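Local coordinates for protein molybdopterin adenylyltransferase (Pyrococcus furiosus, PDB 4LHB) that catalyses the adenylation of molybdopterin with ATP, a step in the biosynthesis of the molybdenum cofactor, and assembles as a homohexamer, at residues I86-T99 with R152-V166. Residues are numbered along the deposited sequence; the frame is centred on the assembly and turned at random.
With SO4 (sulfate ion), chain F.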
loop_
_atom_site.group_PDB
_atom_site.type_symbol
_atom_site.label_atom_id
_atom_site.label_comp_id
_atom_site.label_asym_id
_atom_site.label_seq_id
_atom_site.Cartn_x
_atom_site.Cartn_y
_atom_site.Cartn_z
ATOM N N ILE C 86 -10.452 -2.756 24.322
ATOM C CA ILE C 86 -9.206 -3.419 24.531
ATOM C C ILE C 86 -8.636 -3.099 25.912
ATOM O O ILE C 86 -8.109 -3.973 26.553
ATOM C CB ILE C 86 -8.207 -3.136 23.399
ATOM C CG1 ILE C 86 -8.660 -3.786 22.102
ATOM C CG2 ILE C 86 -6.827 -3.665 23.719
ATOM C CD1 ILE C 86 -7.904 -3.272 20.884
ATOM N N LYS C 87 -8.696 -1.860 26.361
ATOM C CA LYS C 87 -8.114 -1.522 27.665
ATOM C C LYS C 87 -8.879 -2.244 28.764
ATOM O O LYS C 87 -8.286 -2.679 29.729
ATOM C CB LYS C 87 -8.117 -0.028 27.972
ATOM C CG LYS C 87 -7.182 0.344 29.115
ATOM C CD LYS C 87 -7.599 1.622 29.806
ATOM C CE LYS C 87 -6.708 1.946 31.007
ATOM N NZ LYS C 87 -5.716 3.033 30.767
ATOM N N SER C 88 -10.180 -2.413 28.600
ATOM C CA SER C 88 -10.948 -3.207 29.555
ATOM C C SER C 88 -10.639 -4.703 29.593
ATOM O O SER C 88 -11.417 -5.436 30.191
ATOM C CB SER C 88 -12.408 -3.115 29.184
ATOM O OG SER C 88 -12.717 -1.785 29.085
ATOM N N GLY C 89 -9.610 -5.149 28.861
ATOM C CA GLY C 89 -9.190 -6.541 28.792
ATOM C C GLY C 89 -9.833 -7.382 27.705
ATOM O O GLY C 89 -9.619 -8.602 27.685
ATOM N N ALA C 90 -10.617 -6.803 26.788
ATOM C CA ALA C 90 -11.146 -7.626 25.673
ATOM C C ALA C 90 -10.055 -8.253 24.810
ATOM O O ALA C 90 -9.093 -7.573 24.448
ATOM C CB ALA C 90 -12.056 -6.826 24.779
ATOM N N ASP C 91 -10.248 -9.531 24.475
ATOM C CA ASP C 91 -9.402 -10.298 23.553
ATOM C C ASP C 91 -10.015 -10.365 22.138
ATOM O O ASP C 91 -9.293 -10.621 21.115
ATOM C CB ASP C 91 -9.305 -11.771 24.016
ATOM C CG ASP C 91 -8.825 -11.914 25.453
ATOM O OD1 ASP C 91 -7.616 -11.697 25.688
ATOM O OD2 ASP C 91 -9.653 -12.263 26.343
ATOM N N VAL C 92 -11.342 -10.250 22.112
ATOM C CA VAL C 92 -12.148 -10.289 20.910
ATOM C C VAL C 92 -13.056 -9.041 20.918
ATOM O O VAL C 92 -13.558 -8.656 21.964
ATOM C CB VAL C 92 -13.068 -11.504 20.881
ATOM C CG1 VAL C 92 -13.857 -11.516 19.592
ATOM C CG2 VAL C 92 -12.284 -12.798 21.077
ATOM N N VAL C 93 -13.223 -8.381 19.779
ATOM C CA VAL C 93 -14.083 -7.210 19.683
ATOM C C VAL C 93 -14.848 -7.310 18.397
ATOM O O VAL C 93 -14.280 -7.590 17.338
ATOM C CB VAL C 93 -13.303 -5.901 19.631
ATOM C CG1 VAL C 93 -14.267 -4.761 19.345
ATOM C CG2 VAL C 93 -12.516 -5.666 20.916
ATOM N N VAL C 94 -16.145 -7.069 18.472
ATOM C CA VAL C 94 -16.954 -7.138 17.306
ATOM C C VAL C 94 -17.745 -5.877 17.099
ATOM O O VAL C 94 -18.393 -5.353 17.994
ATOM C CB VAL C 94 -17.758 -8.436 17.237
ATOM C CG1 VAL C 94 -17.719 -9.183 18.542
ATOM C CG2 VAL C 94 -19.120 -8.245 16.605
ATOM N N THR C 95 -17.588 -5.333 15.902
ATOM C CA THR C 95 -18.215 -4.090 15.550
ATOM C C THR C 95 -19.313 -4.524 14.668
ATOM O O THR C 95 -19.116 -5.428 13.813
ATOM C CB THR C 95 -17.230 -3.149 14.804
ATOM O OG1 THR C 95 -16.805 -3.743 13.538
ATOM C CG2 THR C 95 -16.045 -2.911 15.698
ATOM N N THR C 96 -20.453 -3.875 14.836
ATOM C CA THR C 96 -21.513 -3.970 13.842
ATOM C C THR C 96 -21.888 -2.614 13.228
ATOM O O THR C 96 -22.124 -1.652 13.932
ATOM C CB THR C 96 -22.765 -4.641 14.425
ATOM O OG1 THR C 96 -23.795 -4.594 13.428
ATOM C CG2 THR C 96 -23.215 -3.981 15.754
ATOM N N GLY C 97 -21.963 -2.553 11.911
ATOM C CA GLY C 97 -22.296 -1.300 11.210
ATOM C C GLY C 97 -21.086 -0.544 10.619
ATOM O O GLY C 97 -19.956 -0.641 11.116
ATOM N N GLY C 98 -21.325 0.181 9.533
ATOM C CA GLY C 98 -20.342 1.103 8.960
ATOM C C GLY C 98 -19.432 0.429 7.951
ATOM O O GLY C 98 -18.275 0.908 7.711
ATOM N N THR C 99 -19.915 -0.709 7.420
ATOM C CA THR C 99 -19.105 -1.561 6.559
ATOM C C THR C 99 -19.482 -1.410 5.097
ATOM O O THR C 99 -18.787 -1.923 4.232
ATOM C CB THR C 99 -19.167 -3.078 6.894
ATOM O OG1 THR C 99 -20.450 -3.607 6.524
ATOM C CG2 THR C 99 -18.724 -3.410 8.361
ATOM N N ARG C 152 0.573 -9.617 23.859
ATOM C CA ARG C 152 -0.909 -9.635 23.712
ATOM C C ARG C 152 -1.485 -9.635 22.251
ATOM O O ARG C 152 -0.867 -9.102 21.366
ATOM C CB ARG C 152 -1.484 -8.487 24.548
ATOM C CG ARG C 152 -2.986 -8.488 24.654
ATOM C CD ARG C 152 -3.485 -7.425 25.640
ATOM N NE ARG C 152 -4.952 -7.412 25.638
ATOM C CZ ARG C 152 -5.712 -6.441 26.124
ATOM N NH1 ARG C 152 -5.175 -5.362 26.667
ATOM N NH2 ARG C 152 -7.037 -6.539 26.050
ATOM N N ILE C 153 -2.671 -10.223 22.045
ATOM C CA ILE C 153 -3.339 -10.429 20.745
ATOM C C ILE C 153 -4.721 -9.944 20.926
ATOM O O ILE C 153 -5.272 -10.135 21.984
ATOM C CB ILE C 153 -3.417 -11.958 20.395
ATOM C CG1 ILE C 153 -2.389 -12.250 19.340
ATOM C CG2 ILE C 153 -4.775 -12.471 19.905
ATOM C CD1 ILE C 153 -1.072 -11.570 19.623
ATOM N N VAL C 154 -5.292 -9.286 19.926
ATOM C CA VAL C 154 -6.728 -8.969 19.944
ATOM C C VAL C 154 -7.327 -9.327 18.613
ATOM O O VAL C 154 -6.706 -9.118 17.597
ATOM C CB VAL C 154 -7.022 -7.495 20.293
ATOM C CG1 VAL C 154 -8.515 -7.226 20.271
ATOM C CG2 VAL C 154 -6.480 -7.155 21.684
ATOM N N VAL C 155 -8.528 -9.884 18.608
ATOM C CA VAL C 155 -9.111 -10.333 17.362
ATOM C C VAL C 155 -10.279 -9.408 17.178
ATOM O O VAL C 155 -11.066 -9.225 18.110
ATOM C CB VAL C 155 -9.615 -11.812 17.409
ATOM C CG1 VAL C 155 -10.287 -12.232 16.093
ATOM C CG2 VAL C 155 -8.450 -12.744 17.694
ATOM N N VAL C 156 -10.398 -8.835 15.985
ATOM C CA VAL C 156 -11.485 -7.906 15.700
ATOM C C VAL C 156 -12.245 -8.425 14.496
ATOM O O VAL C 156 -11.647 -8.795 13.508
ATOM C CB VAL C 156 -10.957 -6.450 15.438
ATOM C CG1 VAL C 156 -12.139 -5.477 15.191
ATOM C CG2 VAL C 156 -10.016 -6.021 16.579
ATOM N N PHE C 157 -13.552 -8.543 14.654
ATOM C CA PHE C 157 -14.449 -8.918 13.614
ATOM C C PHE C 157 -15.288 -7.643 13.328
ATOM O O PHE C 157 -15.775 -6.957 14.271
ATOM C CB PHE C 157 -15.394 -10.024 14.137
ATOM C CG PHE C 157 -14.715 -11.328 14.446
ATOM C CD1 PHE C 157 -14.461 -12.255 13.442
ATOM C CD2 PHE C 157 -14.353 -11.649 15.746
ATOM C CE1 PHE C 157 -13.816 -13.450 13.746
ATOM C CE2 PHE C 157 -13.737 -12.857 16.046
ATOM C CZ PHE C 157 -13.451 -13.743 15.055
ATOM N N SER C 158 -15.485 -7.337 12.056
ATOM C CA SER C 158 -16.345 -6.222 11.698
ATOM C C SER C 158 -17.403 -6.717 10.786
ATOM O O SER C 158 -17.137 -7.243 9.709
ATOM C CB SER C 158 -15.548 -5.067 11.072
ATOM O OG SER C 158 -14.761 -4.507 12.116
ATOM N N LEU C 159 -18.628 -6.540 11.252
ATOM C CA LEU C 159 -19.807 -7.078 10.613
ATOM C C LEU C 159 -20.712 -5.962 10.116
ATOM O O LEU C 159 -20.628 -4.848 10.629
ATOM C CB LEU C 159 -20.560 -7.895 11.662
ATOM C CG LEU C 159 -19.796 -8.994 12.386
ATOM C CD1 LEU C 159 -20.742 -9.568 13.448
ATOM C CD2 LEU C 159 -19.362 -10.052 11.389
ATOM N N PRO C 160 -21.558 -6.261 9.118
ATOM C CA PRO C 160 -22.585 -5.312 8.704
ATOM C C PRO C 160 -23.590 -5.081 9.794
ATOM O O PRO C 160 -23.534 -5.705 10.845
ATOM C CB PRO C 160 -23.272 -5.987 7.505
ATOM C CG PRO C 160 -22.269 -6.953 6.980
ATOM C CD PRO C 160 -21.430 -7.380 8.157
ATOM N N GLY C 161 -24.497 -4.163 9.524
ATOM C CA GLY C 161 -25.398 -3.609 10.509
ATOM C C GLY C 161 -26.668 -4.394 10.663
ATOM O O GLY C 161 -27.159 -4.501 11.774
ATOM N N SER C 162 -27.208 -4.949 9.582
ATOM C CA SER C 162 -28.476 -5.676 9.695
ATOM C C SER C 162 -28.394 -6.858 10.678
ATOM O O SER C 162 -27.335 -7.490 10.822
ATOM C CB SER C 162 -28.981 -6.162 8.347
ATOM O OG SER C 162 -28.195 -7.210 7.842
ATOM N N VAL C 163 -29.503 -7.113 11.375
ATOM C CA VAL C 163 -29.636 -8.279 12.248
ATOM C C VAL C 163 -29.334 -9.604 11.509
ATOM O O VAL C 163 -28.632 -10.439 12.042
ATOM C CB VAL C 163 -31.044 -8.326 12.887
ATOM C CG1 VAL C 163 -31.487 -9.774 13.188
ATOM C CG2 VAL C 163 -31.082 -7.431 14.125
ATOM N N ASN C 164 -29.813 -9.776 10.281
ATOM C CA ASN C 164 -29.525 -11.005 9.533
ATOM C C ASN C 164 -28.049 -11.200 9.207
ATOM O O ASN C 164 -27.513 -12.315 9.333
ATOM C CB ASN C 164 -30.341 -11.098 8.231
ATOM C CG ASN C 164 -31.802 -11.483 8.479
ATOM O OD1 ASN C 164 -32.116 -12.275 9.380
ATOM N ND2 ASN C 164 -32.705 -10.910 7.688
ATOM N N ALA C 165 -27.402 -10.127 8.774
ATOM C CA ALA C 165 -26.005 -10.170 8.475
ATOM C C ALA C 165 -25.296 -10.509 9.768
ATOM O O ALA C 165 -24.311 -11.289 9.770
ATOM C CB ALA C 165 -25.530 -8.839 7.907
ATOM N N VAL C 166 -25.785 -9.963 10.884
ATOM C CA VAL C 166 -25.113 -10.238 12.145
ATOM C C VAL C 166 -25.222 -11.709 12.603
ATOM O O VAL C 166 -24.260 -12.293 13.133
ATOM C CB VAL C 166 -25.557 -9.284 13.224
ATOM C CG1 VAL C 166 -25.177 -9.837 14.579
ATOM C CG2 VAL C 166 -24.895 -7.949 12.968
HETATM S S SO4 F . -23.731 -1.547 7.182
HETATM O O1 SO4 F . -24.573 -0.736 8.079
HETATM O O2 SO4 F . -23.389 -0.842 5.934
HETATM O O3 SO4 F . -22.443 -1.796 7.877
HETATM O O4 SO4 F . -24.441 -2.805 6.784
HETATM O O HOH W 1 -6.203 -9.634 24.481
HETATM O O HOH W 2 -18.582 -3.119 11.910
#
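Val92 to Thr96 run beside Val155 to Leu159 as neighbouring parallel strands at the centre of the mixed sheet of this MoaB/Mog-family α/β domain. The backbones alternate donors and acceptors from Val155 N on Asp91 O to Gly97 N on Leu159 O, and Thr95 N meets Phe157 O almost straight, at 166°. This middle is the tight part. On one face, Val92 CG1, set anti to its own N (chi1 -178°), lies 3.8 Å from Phe157 CE2 at the ring edge, in plane, while helix 163-184 packs against both residues; further along, Val94 CG2 touches Leu159 CD1. The other face turns polar at Ser158, whose OG donates to Thr95 OG1 over 2.6 Å, and a water joins that threonine to the carbonyls of Gly97 and Leu159.

The Arg152 end is looser and partly exposed. Its extended chain brings NH2 to two carbonyls, reaching Ile86 O in the carbonyl plane at 2.8 Å and Ala90 O from above the carbonyl plane, while Ile86 CG2 covers one guanidinium face. NE binds a water shared with Asp91 OD1 and Ile153 O; Asp91 OD2 instead takes Lys32 N. A leucine in place of Arg152 would probably leave Ala90 O without this donor and the water without its link to the side chain.

At the C-terminal ends the strands open into glycine loops around a sulfate, probably from the crystallisation liquor. Thr96 OG1 ties the loops together through Pro160 O, and the sulfate is held by Gly161 N on O4 and by Thr99 N, 2.8 Å from O3.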